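Local coordinates for myosin-I heavy chain (Dictyostelium discoideum, PDB 5EJR), which is an actin-based motor with ATPase activity involved in the early steps of phagocytosis and in adhesion, its second MyTH4-FERM tail module forming this chain, at residues Tyr243-Gln248 / Asp316-Glu321; Cys212-Ile217 / Phe292-Arg297; Cys325-Glu330 / Met408-Ile413. All blocks are in the same frame, centred on the assembly; numbering follows the deposited sequence.

Interaction 1. Residues Tyr243-Gln248 / Asp316-Glu321; sequences YGISQQ and DDICFE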
loop_
_atom_site.group_PDB
_atom_site.type_symbol
_atom_site.label_atom_id
_atom_site.label_comp_id
_atom_site.label_asym_id
_atom_site.label_seq_id
_atom_site.Cartn_x
_atom_site.Cartn_y
_atom_site.Cartn_z
ATOM N N TYR A 243 -2.397 -20.407 -0.593
ATOM C CA TYR A 243 -2.859 -20.965 0.678
ATOM C C TYR A 243 -3.853 -22.118 0.494
ATOM O O TYR A 243 -3.949 -22.979 1.358
ATOM C CB TYR A 243 -3.465 -19.857 1.545
ATOM C CG TYR A 243 -3.493 -20.206 3.013
ATOM C CD1 TYR A 243 -2.383 -19.986 3.822
ATOM C CD2 TYR A 243 -4.635 -20.740 3.602
ATOM C CE1 TYR A 243 -2.400 -20.310 5.174
ATOM C CE2 TYR A 243 -4.655 -21.095 4.949
ATOM C CZ TYR A 243 -3.539 -20.863 5.736
ATOM O OH TYR A 243 -3.570 -21.132 7.080
ATOM N N GLY A 244 -4.563 -22.133 -0.631
ATOM C CA GLY A 244 -5.533 -23.173 -0.932
ATOM C C GLY A 244 -6.985 -22.738 -0.803
ATOM O O GLY A 244 -7.864 -23.598 -0.802
ATOM N N ILE A 245 -7.266 -21.408 -0.695
ATOM C CA ILE A 245 -8.642 -20.901 -0.602
ATOM C C ILE A 245 -9.257 -21.137 -1.999
ATOM O O ILE A 245 -8.568 -20.900 -2.994
ATOM C CB ILE A 245 -8.628 -19.395 -0.190
ATOM C CG1 ILE A 245 -8.068 -19.210 1.252
ATOM C CG2 ILE A 245 -10.014 -18.728 -0.359
ATOM C CD1 ILE A 245 -7.525 -17.812 1.568
ATOM N N SER A 246 -10.504 -21.658 -2.067
ATOM C CA SER A 246 -11.160 -21.939 -3.329
ATOM C C SER A 246 -11.449 -20.676 -4.081
ATOM O O SER A 246 -11.632 -19.616 -3.479
ATOM C CB SER A 246 -12.439 -22.755 -3.145
ATOM O OG SER A 246 -13.561 -21.928 -2.869
ATOM N N GLN A 247 -11.544 -20.810 -5.409
ATOM C CA GLN A 247 -11.788 -19.708 -6.329
ATOM C C GLN A 247 -12.930 -18.807 -5.894
ATOM O O GLN A 247 -12.749 -17.594 -5.845
ATOM C CB GLN A 247 -11.992 -20.250 -7.767
ATOM C CG GLN A 247 -12.648 -19.273 -8.777
ATOM C CD GLN A 247 -11.934 -17.950 -8.922
ATOM O OE1 GLN A 247 -10.702 -17.857 -8.847
ATOM N NE2 GLN A 247 -12.710 -16.890 -9.077
ATOM N N GLN A 248 -14.071 -19.387 -5.526
ATOM C CA GLN A 248 -15.260 -18.624 -5.141
ATOM C C GLN A 248 -15.132 -17.853 -3.824
ATOM O O GLN A 248 -15.856 -16.873 -3.633
ATOM C CB GLN A 248 -16.498 -19.532 -5.116
ATOM C CG GLN A 248 -16.978 -19.937 -6.519
ATOM C CD GLN A 248 -17.431 -18.765 -7.368
ATOM O OE1 GLN A 248 -18.523 -18.218 -7.186
ATOM N NE2 GLN A 248 -16.600 -18.364 -8.324
ATOM N N ASP A 316 -15.806 -24.732 1.726
ATOM C CA ASP A 316 -14.411 -24.408 1.564
ATOM C C ASP A 316 -13.835 -24.555 2.978
ATOM O O ASP A 316 -13.937 -23.614 3.771
ATOM C CB ASP A 316 -14.218 -22.982 1.018
ATOM C CG ASP A 316 -12.781 -22.638 0.664
ATOM O OD1 ASP A 316 -11.872 -23.261 1.227
ATOM O OD2 ASP A 316 -12.571 -21.671 -0.102
ATOM N N ASP A 317 -13.200 -25.707 3.266
ATOM C CA ASP A 317 -12.630 -25.976 4.589
ATOM C C ASP A 317 -11.390 -25.137 4.927
ATOM O O ASP A 317 -11.147 -24.885 6.112
ATOM C CB ASP A 317 -12.361 -27.469 4.836
ATOM C CG ASP A 317 -11.576 -28.159 3.754
ATOM O OD1 ASP A 317 -12.201 -28.598 2.756
ATOM O OD2 ASP A 317 -10.347 -28.305 3.919
ATOM N N ILE A 318 -10.643 -24.672 3.923
ATOM C CA ILE A 318 -9.485 -23.799 4.155
ATOM C C ILE A 318 -9.991 -22.416 4.570
ATOM O O ILE A 318 -9.492 -21.827 5.551
ATOM C CB ILE A 318 -8.525 -23.756 2.924
ATOM C CG1 ILE A 318 -7.942 -25.176 2.564
ATOM C CG2 ILE A 318 -7.423 -22.731 3.097
ATOM C CD1 ILE A 318 -7.306 -25.972 3.733
ATOM N N CYS A 319 -10.998 -21.906 3.839
ATOM C CA CYS A 319 -11.608 -20.630 4.169
ATOM C C CYS A 319 -12.283 -20.720 5.548
ATOM O O CYS A 319 -12.207 -19.756 6.303
ATOM C CB CYS A 319 -12.597 -20.189 3.090
ATOM S SG CYS A 319 -13.677 -18.816 3.569
ATOM N N PHE A 320 -12.943 -21.849 5.866
ATOM C CA PHE A 320 -13.623 -22.008 7.146
ATOM C C PHE A 320 -12.603 -21.960 8.277
ATOM O O PHE A 320 -12.839 -21.306 9.281
ATOM C CB PHE A 320 -14.419 -23.311 7.223
ATOM C CG PHE A 320 -15.140 -23.492 8.540
ATOM C CD1 PHE A 320 -16.086 -22.566 8.969
ATOM C CD2 PHE A 320 -14.863 -24.582 9.362
ATOM C CE1 PHE A 320 -16.717 -22.713 10.212
ATOM C CE2 PHE A 320 -15.505 -24.725 10.610
ATOM C CZ PHE A 320 -16.443 -23.807 11.006
ATOM N N GLU A 321 -11.470 -22.630 8.085
ATOM C CA GLU A 321 -10.407 -22.681 9.078
ATOM C C GLU A 321 -9.799 -21.287 9.339
ATOM O O GLU A 321 -9.611 -20.898 10.499
ATOM C CB GLU A 321 -9.356 -23.746 8.688
ATOM C CG GLU A 321 -8.328 -24.059 9.770
ATOM C CD GLU A 321 -8.877 -24.384 11.150
ATOM O OE1 GLU A 321 -10.012 -24.902 11.246
ATOM O OE2 GLU A 321 -8.163 -24.116 12.140
HETATM O O HOH W 1 -10.343 -24.636 -0.350
#
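A Schellman turn and a helix N-cap meet here, where the ubiquitin-like lobe of the FERM domain touches its helical lobe: Gly244 and Ile245 close helix 232-243, Asp316 opens helix 317-332, and Ser246 binds the Asp316 carboxylate. Positive phi at Gly244 (106°) marks it as the C' residue of the turn, with Ile245 N bonded back to Cys240 O. Ser246 N donates to Asp316 OD2 at 2.9 Å, on the syn side but tilted 35° out of the carboxylate plane, while Ser246 OG comes to Asp316 OD2, also at 2.9 Å, over the same face and 50° out of plane. Ser249 OG is a further partner of OD2. The other oxygen does the capping: Cys319 N lies 3.1 Å from Asp316 OD1 in a nearly straight bond that comes from above the carboxylate plane, with a weak one from Ile318 N. A water donates to both Gly244 O and Asp316 OD1, 2.6 Å from Asp316 OD1. Beside this polar knot, Ile318 sets its CG2 methyl at the edge of the Tyr243 ring, near its plane and 3.5 Å from Tyr243 CD2. The phenol hydroxyl goes elsewhere, to Asp218. With both carboxylate oxygens engaged, rotation of the Asp316 group is restrained, and its negative charge, close to the first amides of the helix, is probably stabilised by them and by the Ser246 donors.

Interaction 2. Residues Cys212-Ile217 / Phe292-Arg297; sequences CKIRFI and FQVRRR. With EDO (1,2-ethanediol), chain C; EDO (1,2-ethanediol), chain E.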
loop_
_atom_site.group_PDB
_atom_site.type_symbol
_atom_site.label_atom_id
_atom_site.label_comp_id
_atom_site.label_asym_id
_atom_site.label_seq_id
_atom_site.Cartn_x
_atom_site.Cartn_y
_atom_site.Cartn_z
ATOM N N CYS A 212 6.814 -10.538 -2.428
ATOM C CA CYS A 212 6.436 -9.820 -1.222
ATOM C C CYS A 212 5.923 -10.858 -0.222
ATOM O O CYS A 212 5.180 -11.764 -0.602
ATOM C CB CYS A 212 5.384 -8.752 -1.513
ATOM S SG CYS A 212 4.990 -7.710 -0.080
ATOM N N LYS A 213 6.340 -10.728 1.048
ATOM C CA LYS A 213 5.968 -11.600 2.158
ATOM C C LYS A 213 4.586 -11.179 2.681
ATOM O O LYS A 213 4.394 -10.005 3.019
ATOM C CB LYS A 213 7.013 -11.452 3.283
ATOM C CG LYS A 213 7.562 -12.762 3.822
ATOM C CD LYS A 213 8.211 -12.559 5.186
ATOM C CE LYS A 213 8.800 -13.825 5.753
ATOM N NZ LYS A 213 9.530 -13.558 7.022
ATOM N N ILE A 214 3.616 -12.116 2.690
ATOM C CA ILE A 214 2.252 -11.872 3.185
ATOM C C ILE A 214 1.892 -12.858 4.301
ATOM O O ILE A 214 1.942 -14.077 4.102
ATOM C CB ILE A 214 1.161 -11.827 2.073
ATOM C CG1 ILE A 214 1.613 -11.036 0.801
ATOM C CG2 ILE A 214 -0.182 -11.307 2.633
ATOM C CD1 ILE A 214 1.842 -9.541 0.946
ATOM N N ARG A 215 1.497 -12.321 5.468
ATOM C CA ARG A 215 1.130 -13.138 6.618
ATOM C C ARG A 215 -0.346 -13.490 6.619
ATOM O O ARG A 215 -1.168 -12.772 6.029
ATOM C CB ARG A 215 1.512 -12.446 7.923
ATOM C CG ARG A 215 2.992 -12.100 8.014
ATOM C CD ARG A 215 3.418 -11.894 9.443
ATOM N NE ARG A 215 4.508 -10.926 9.545
ATOM C CZ ARG A 215 4.999 -10.468 10.693
ATOM N NH1 ARG A 215 4.514 -10.900 11.852
ATOM N NH2 ARG A 215 5.983 -9.578 10.692
ATOM N N PHE A 216 -0.681 -14.605 7.279
ATOM C CA PHE A 216 -2.055 -15.052 7.478
ATOM C C PHE A 216 -2.280 -15.010 8.978
ATOM O O PHE A 216 -1.325 -14.845 9.727
ATOM C CB PHE A 216 -2.296 -16.459 6.903
ATOM C CG PHE A 216 -2.442 -16.457 5.402
ATOM C CD1 PHE A 216 -1.321 -16.393 4.576
ATOM C CD2 PHE A 216 -3.697 -16.546 4.807
ATOM C CE1 PHE A 216 -1.461 -16.359 3.176
ATOM C CE2 PHE A 216 -3.833 -16.530 3.411
ATOM C CZ PHE A 216 -2.716 -16.419 2.608
ATOM N N ILE A 217 -3.532 -15.138 9.411
ATOM C CA ILE A 217 -3.946 -15.082 10.815
ATOM C C ILE A 217 -3.249 -16.153 11.702
ATOM O O ILE A 217 -3.056 -15.916 12.890
ATOM C CB ILE A 217 -5.510 -15.137 10.898
ATOM C CG1 ILE A 217 -6.050 -14.742 12.300
ATOM C CG2 ILE A 217 -6.067 -16.480 10.431
ATOM C CD1 ILE A 217 -6.153 -13.248 12.542
ATOM N N PHE A 292 1.927 -6.858 5.923
ATOM C CA PHE A 292 0.651 -7.181 5.287
ATOM C C PHE A 292 0.101 -8.477 5.860
ATOM O O PHE A 292 0.837 -9.462 5.988
ATOM C CB PHE A 292 0.834 -7.366 3.784
ATOM C CG PHE A 292 1.175 -6.126 3.005
ATOM C CD1 PHE A 292 0.271 -5.075 2.907
ATOM C CD2 PHE A 292 2.367 -6.039 2.297
ATOM C CE1 PHE A 292 0.567 -3.948 2.150
ATOM C CE2 PHE A 292 2.675 -4.895 1.558
ATOM C CZ PHE A 292 1.765 -3.866 1.474
ATOM N N GLN A 293 -1.200 -8.481 6.190
ATOM C CA GLN A 293 -1.877 -9.662 6.710
ATOM C C GLN A 293 -3.204 -9.904 5.950
ATOM O O GLN A 293 -3.999 -8.983 5.788
ATOM C CB GLN A 293 -2.084 -9.525 8.220
ATOM C CG GLN A 293 -3.010 -10.558 8.875
ATOM C CD GLN A 293 -3.405 -10.136 10.279
ATOM O OE1 GLN A 293 -4.226 -9.247 10.471
ATOM N NE2 GLN A 293 -2.890 -10.803 11.295
ATOM N N VAL A 294 -3.392 -11.118 5.442
ATOM C CA VAL A 294 -4.622 -11.518 4.770
ATOM C C VAL A 294 -5.666 -11.700 5.866
ATOM O O VAL A 294 -5.375 -12.248 6.932
ATOM C CB VAL A 294 -4.462 -12.770 3.862
ATOM C CG1 VAL A 294 -5.814 -13.397 3.504
ATOM C CG2 VAL A 294 -3.705 -12.410 2.585
ATOM N N ARG A 295 -6.856 -11.165 5.628
ATOM C CA ARG A 295 -7.961 -11.272 6.570
ATOM C C ARG A 295 -9.208 -11.574 5.782
ATOM O O ARG A 295 -9.315 -11.179 4.623
ATOM C CB ARG A 295 -8.159 -9.949 7.332
ATOM C CG ARG A 295 -7.056 -9.646 8.354
ATOM C CD ARG A 295 -7.490 -8.521 9.267
ATOM N NE ARG A 295 -8.466 -8.942 10.281
ATOM C CZ ARG A 295 -8.160 -9.577 11.409
ATOM N NH1 ARG A 295 -6.913 -9.975 11.640
ATOM N NH2 ARG A 295 -9.105 -9.859 12.294
ATOM N N ARG A 296 -10.169 -12.238 6.413
ATOM C CA ARG A 296 -11.445 -12.421 5.738
ATOM C C ARG A 296 -12.164 -11.102 5.955
ATOM O O ARG A 296 -12.305 -10.629 7.104
ATOM C CB ARG A 296 -12.261 -13.599 6.266
ATOM C CG ARG A 296 -13.537 -13.666 5.426
ATOM C CD ARG A 296 -14.327 -14.840 5.723
ATOM N NE ARG A 296 -15.650 -14.774 5.113
ATOM C CZ ARG A 296 -16.483 -15.796 5.156
ATOM N NH1 ARG A 296 -16.113 -16.937 5.731
ATOM N NH2 ARG A 296 -17.690 -15.694 4.629
ATOM N N ARG A 297 -12.448 -10.445 4.841
ATOM C CA ARG A 297 -12.992 -9.104 4.809
ATOM C C ARG A 297 -14.504 -9.089 4.765
ATOM O O ARG A 297 -15.110 -8.299 5.472
ATOM C CB ARG A 297 -12.393 -8.337 3.613
ATOM C CG ARG A 297 -12.820 -6.844 3.499
ATOM C CD ARG A 297 -12.172 -5.935 4.538
ATOM N NE ARG A 297 -10.712 -5.893 4.415
ATOM C CZ ARG A 297 -9.867 -6.005 5.439
ATOM N NH1 ARG A 297 -10.325 -6.169 6.675
ATOM N NH2 ARG A 297 -8.554 -5.956 5.235
HETATM C C1 EDO C . 4.952 -7.131 4.411
HETATM O O1 EDO C . 4.556 -8.312 5.118
HETATM C C2 EDO C . 6.417 -7.195 3.910
HETATM O O2 EDO C . 6.473 -6.603 2.608
HETATM C C1 EDO E . -11.318 -4.216 1.187
HETATM O O1 EDO E . -10.300 -5.190 1.446
HETATM C C2 EDO E . -10.667 -2.866 0.696
HETATM O O2 EDO E . -10.330 -3.027 -0.676
HETATM O O HOH W 2 -5.603 -14.873 7.542
#
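Arg215 and Gln293 sit side by side in a single parallel bridge, with the backbone of Arg215 holding both neighbours of Gln293. Arg215 N donates to Phe292 O at 3.0 Å, and Val294 N returns a bond of 2.8 Å to Arg215 O. Past the bridge the chains part, and one water spans the gap, accepting from Ile217 N and donating to Val294 O. On the buried side, Val294 lies over one face of the Phe216 ring, a CH-pi contact with CB 4.1 Å from the ring centroid, offset toward the rim. Its two methyls divide the work: CG1, anti to the backbone N (chi1 163°), leans on Phe216 CE2, while CG2 meets Ile214 CG2 at 3.7 Å. Ile214 CD1 rests on Phe292 CB, and Cys212 SG approaches the Phe292 ring obliquely, 3.9 Å from CD2. This is the ubiquitin-like first lobe of the FERM domain, whose first and last strands run in the same general direction but diverge, their segments 45° apart. Helix 232-243 packs on Ile214 and Val294 through Val239, and Tyr243 stacks on Phe216. Toward the ends of the segments, Arg295 NH1 lies 3.5 Å from Ile217 CD1 and donates to Gln293 OE1 at 3.0 Å, from above the amide plane; Arg295 NH2 forms a salt bridge with Glu330. An ethanediol, probably from the crystallisation liquor, links Lys213 O and Phe292 N through its O1.

Interaction 3. Residues Cys325-Glu330 / Met408-Ile413; sequences CQIRDE and MFINLI. With EDO (1,2-ethanediol), chain H.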
loop_
_atom_site.group_PDB
_atom_site.type_symbol
_atom_site.label_atom_id
_atom_site.label_comp_id
_atom_site.label_asym_id
_atom_site.label_seq_id
_atom_site.Cartn_x
_atom_site.Cartn_y
_atom_site.Cartn_z
ATOM N N CYS A 325 -10.211 -19.234 12.905
ATOM C CA CYS A 325 -8.945 -18.714 13.418
ATOM C C CYS A 325 -9.009 -17.182 13.617
ATOM O O CYS A 325 -8.570 -16.690 14.651
ATOM C CB CYS A 325 -7.803 -19.124 12.489
ATOM S SG CYS A 325 -6.154 -18.619 13.042
ATOM N N GLN A 326 -9.613 -16.445 12.661
ATOM C CA GLN A 326 -9.733 -14.972 12.716
ATOM C C GLN A 326 -10.705 -14.529 13.812
ATOM O O GLN A 326 -10.380 -13.611 14.553
ATOM C CB GLN A 326 -10.153 -14.392 11.352
ATOM C CG GLN A 326 -10.271 -12.879 11.352
ATOM C CD GLN A 326 -10.527 -12.376 9.961
ATOM O OE1 GLN A 326 -9.850 -12.750 9.017
ATOM N NE2 GLN A 326 -11.528 -11.549 9.806
ATOM N N ILE A 327 -11.861 -15.187 13.929
ATOM C CA ILE A 327 -12.863 -14.813 14.943
ATOM C C ILE A 327 -12.328 -15.166 16.344
ATOM O O ILE A 327 -12.545 -14.409 17.285
ATOM C CB ILE A 327 -14.214 -15.503 14.637
ATOM C CG1 ILE A 327 -14.746 -15.006 13.251
ATOM C CG2 ILE A 327 -15.247 -15.215 15.760
ATOM C CD1 ILE A 327 -15.721 -16.010 12.601
ATOM N N ARG A 328 -11.645 -16.317 16.463
ATOM C CA ARG A 328 -11.053 -16.771 17.730
ATOM C C ARG A 328 -10.000 -15.761 18.190
ATOM O O ARG A 328 -9.979 -15.414 19.363
ATOM C CB ARG A 328 -10.410 -18.165 17.609
ATOM C CG ARG A 328 -10.240 -18.824 19.002
ATOM C CD ARG A 328 -9.217 -19.951 18.934
ATOM N NE ARG A 328 -9.153 -20.739 20.172
ATOM C CZ ARG A 328 -8.356 -20.449 21.207
ATOM N NH1 ARG A 328 -7.587 -19.370 21.180
ATOM N NH2 ARG A 328 -8.336 -21.236 22.281
ATOM N N ASP A 329 -9.165 -15.267 17.261
ATOM C CA ASP A 329 -8.119 -14.274 17.546
ATOM C C ASP A 329 -8.703 -12.958 18.030
ATOM O O ASP A 329 -8.197 -12.365 19.003
ATOM C CB ASP A 329 -7.204 -14.085 16.333
ATOM C CG ASP A 329 -6.147 -13.027 16.559
ATOM O OD1 ASP A 329 -5.125 -13.343 17.199
ATOM O OD2 ASP A 329 -6.362 -11.873 16.126
ATOM N N GLU A 330 -9.805 -12.504 17.378
ATOM C CA GLU A 330 -10.505 -11.269 17.764
ATOM C C GLU A 330 -11.115 -11.433 19.157
ATOM O O GLU A 330 -11.085 -10.486 19.971
ATOM C CB GLU A 330 -11.611 -10.942 16.736
ATOM C CG GLU A 330 -11.019 -10.462 15.424
ATOM C CD GLU A 330 -11.999 -10.466 14.264
ATOM O OE1 GLU A 330 -11.752 -9.736 13.282
ATOM O OE2 GLU A 330 -12.994 -11.223 14.313
ATOM N N MET A 408 -20.475 -23.632 16.412
ATOM C CA MET A 408 -21.165 -23.269 17.655
ATOM C C MET A 408 -20.496 -22.015 18.227
ATOM O O MET A 408 -21.181 -21.119 18.710
ATOM C CB MET A 408 -21.030 -24.405 18.694
ATOM C CG MET A 408 -22.001 -25.539 18.537
ATOM S SD MET A 408 -21.666 -26.868 19.756
ATOM C CE MET A 408 -22.213 -26.088 21.280
ATOM N N PHE A 409 -19.158 -21.995 18.227
ATOM C CA PHE A 409 -18.390 -20.840 18.710
ATOM C C PHE A 409 -18.742 -19.598 17.861
ATOM O O PHE A 409 -19.111 -18.570 18.414
ATOM C CB PHE A 409 -16.884 -21.140 18.644
ATOM C CG PHE A 409 -16.002 -19.916 18.792
ATOM C CD1 PHE A 409 -15.977 -19.193 19.983
ATOM C CD2 PHE A 409 -15.249 -19.449 17.720
ATOM C CE1 PHE A 409 -15.166 -18.056 20.112
ATOM C CE2 PHE A 409 -14.452 -18.308 17.848
ATOM C CZ PHE A 409 -14.432 -17.611 19.039
ATOM N N ILE A 410 -18.697 -19.729 16.515
ATOM C CA ILE A 410 -19.041 -18.603 15.642
ATOM C C ILE A 410 -20.489 -18.159 15.861
ATOM O O ILE A 410 -20.730 -16.973 15.938
ATOM C CB ILE A 410 -18.728 -18.889 14.153
ATOM C CG1 ILE A 410 -17.210 -19.171 13.970
ATOM C CG2 ILE A 410 -19.202 -17.715 13.289
ATOM C CD1 ILE A 410 -16.796 -20.009 12.741
ATOM N N ASN A 411 -21.418 -19.100 16.011
ATOM C CA ASN A 411 -22.824 -18.774 16.255
ATOM C C ASN A 411 -22.988 -17.937 17.528
ATOM O O ASN A 411 -23.722 -16.957 17.548
ATOM C CB ASN A 411 -23.679 -20.055 16.341
ATOM C CG ASN A 411 -25.148 -19.750 16.589
ATOM O OD1 ASN A 411 -25.834 -19.037 15.829
ATOM N ND2 ASN A 411 -25.629 -20.211 17.701
ATOM N N LEU A 412 -22.306 -18.340 18.596
ATOM C CA LEU A 412 -22.395 -17.614 19.867
ATOM C C LEU A 412 -21.822 -16.217 19.793
ATOM O O LEU A 412 -22.492 -15.283 20.189
ATOM C CB LEU A 412 -21.763 -18.438 20.975
ATOM C CG LEU A 412 -22.737 -19.473 21.470
ATOM C CD1 LEU A 412 -22.024 -20.652 22.030
ATOM C CD2 LEU A 412 -23.723 -18.860 22.466
ATOM N N ILE A 413 -20.606 -16.062 19.271
ATOM C CA ILE A 413 -19.987 -14.752 19.061
ATOM C C ILE A 413 -20.880 -13.877 18.164
ATOM O O ILE A 413 -21.202 -12.740 18.517
ATOM C CB ILE A 413 -18.587 -14.912 18.412
ATOM C CG1 ILE A 413 -17.585 -15.524 19.404
ATOM C CG2 ILE A 413 -18.062 -13.552 17.845
ATOM C CD1 ILE A 413 -17.235 -14.689 20.656
HETATM C C1 EDO H . -16.045 -10.767 12.358
HETATM O O1 EDO H . -16.005 -9.357 12.313
HETATM C C2 EDO H . -14.865 -11.519 11.667
HETATM O O2 EDO H . -13.615 -10.854 11.675
#
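Ile327 faces helix 408-413 with its two branches spread over three side chains: CD1 goes to Ile410, CG2 to Phe409 and Ile413. With chi1 at -62°, CG1 lies anti to the carbonyl carbon and CG2 anti to the backbone N, which parts the branches toward different partners. The ethyl arm of Ile327 meets Ile410 at about a right angle, its CD1 3.8 Å from Ile410 CG1 and almost as near CG2. Ile327 passes Phe409 and Ile413 pointing the opposite way, its CG2 lying 3.8 Å from Phe409 CE2 and 3.9 Å from Ile413 CG2. Phe409 reaches past Ile327 to the helix backbone, where its ring edge points at Arg328 N, 3.7 Å from CE2. The Arg328 side chain leads away from this interface, to the carbonyl of Gln371. The segment axes lie 10.6 Å apart at an angle of 50°, a spacing filled by the branched isoleucines and the Phe409 ring. Both helices belong to the helical central lobe of the FERM domain, in which helix 341-355 packs against Phe409 as well, through Ile347 and Leu351. Since the meeting side-chain groups are aliphatic and aromatic, the joint is hydrophobic, holding by dispersion and water exclusion, and its fit depends on side-chain shape.

How the interactions relate
All three contacts lie in the FERM domain of this tail fragment. Along the chain, interactions 1 and 2 interlace, their segments alternating, and both close before interaction 3 opens. Interaction 2 is internal to the ubiquitin-like lobe, interaction 3 to the helical lobe, and interaction 1 bridges the two. The centre of interaction 1 is about 14 Å from that of interaction 2 and about 17 Å from that of interaction 3; interactions 2 and 3 are about 18 Å apart, centre to centre. Helix 317-332 is shared by interactions 1 and 3, which Phe320 and Ile410 tie together. Between lobes, Arg296 N with Gln326 OE1 and the Arg295-Glu330 salt bridge add to interaction 1, consistent with lobes fixed relative to each other.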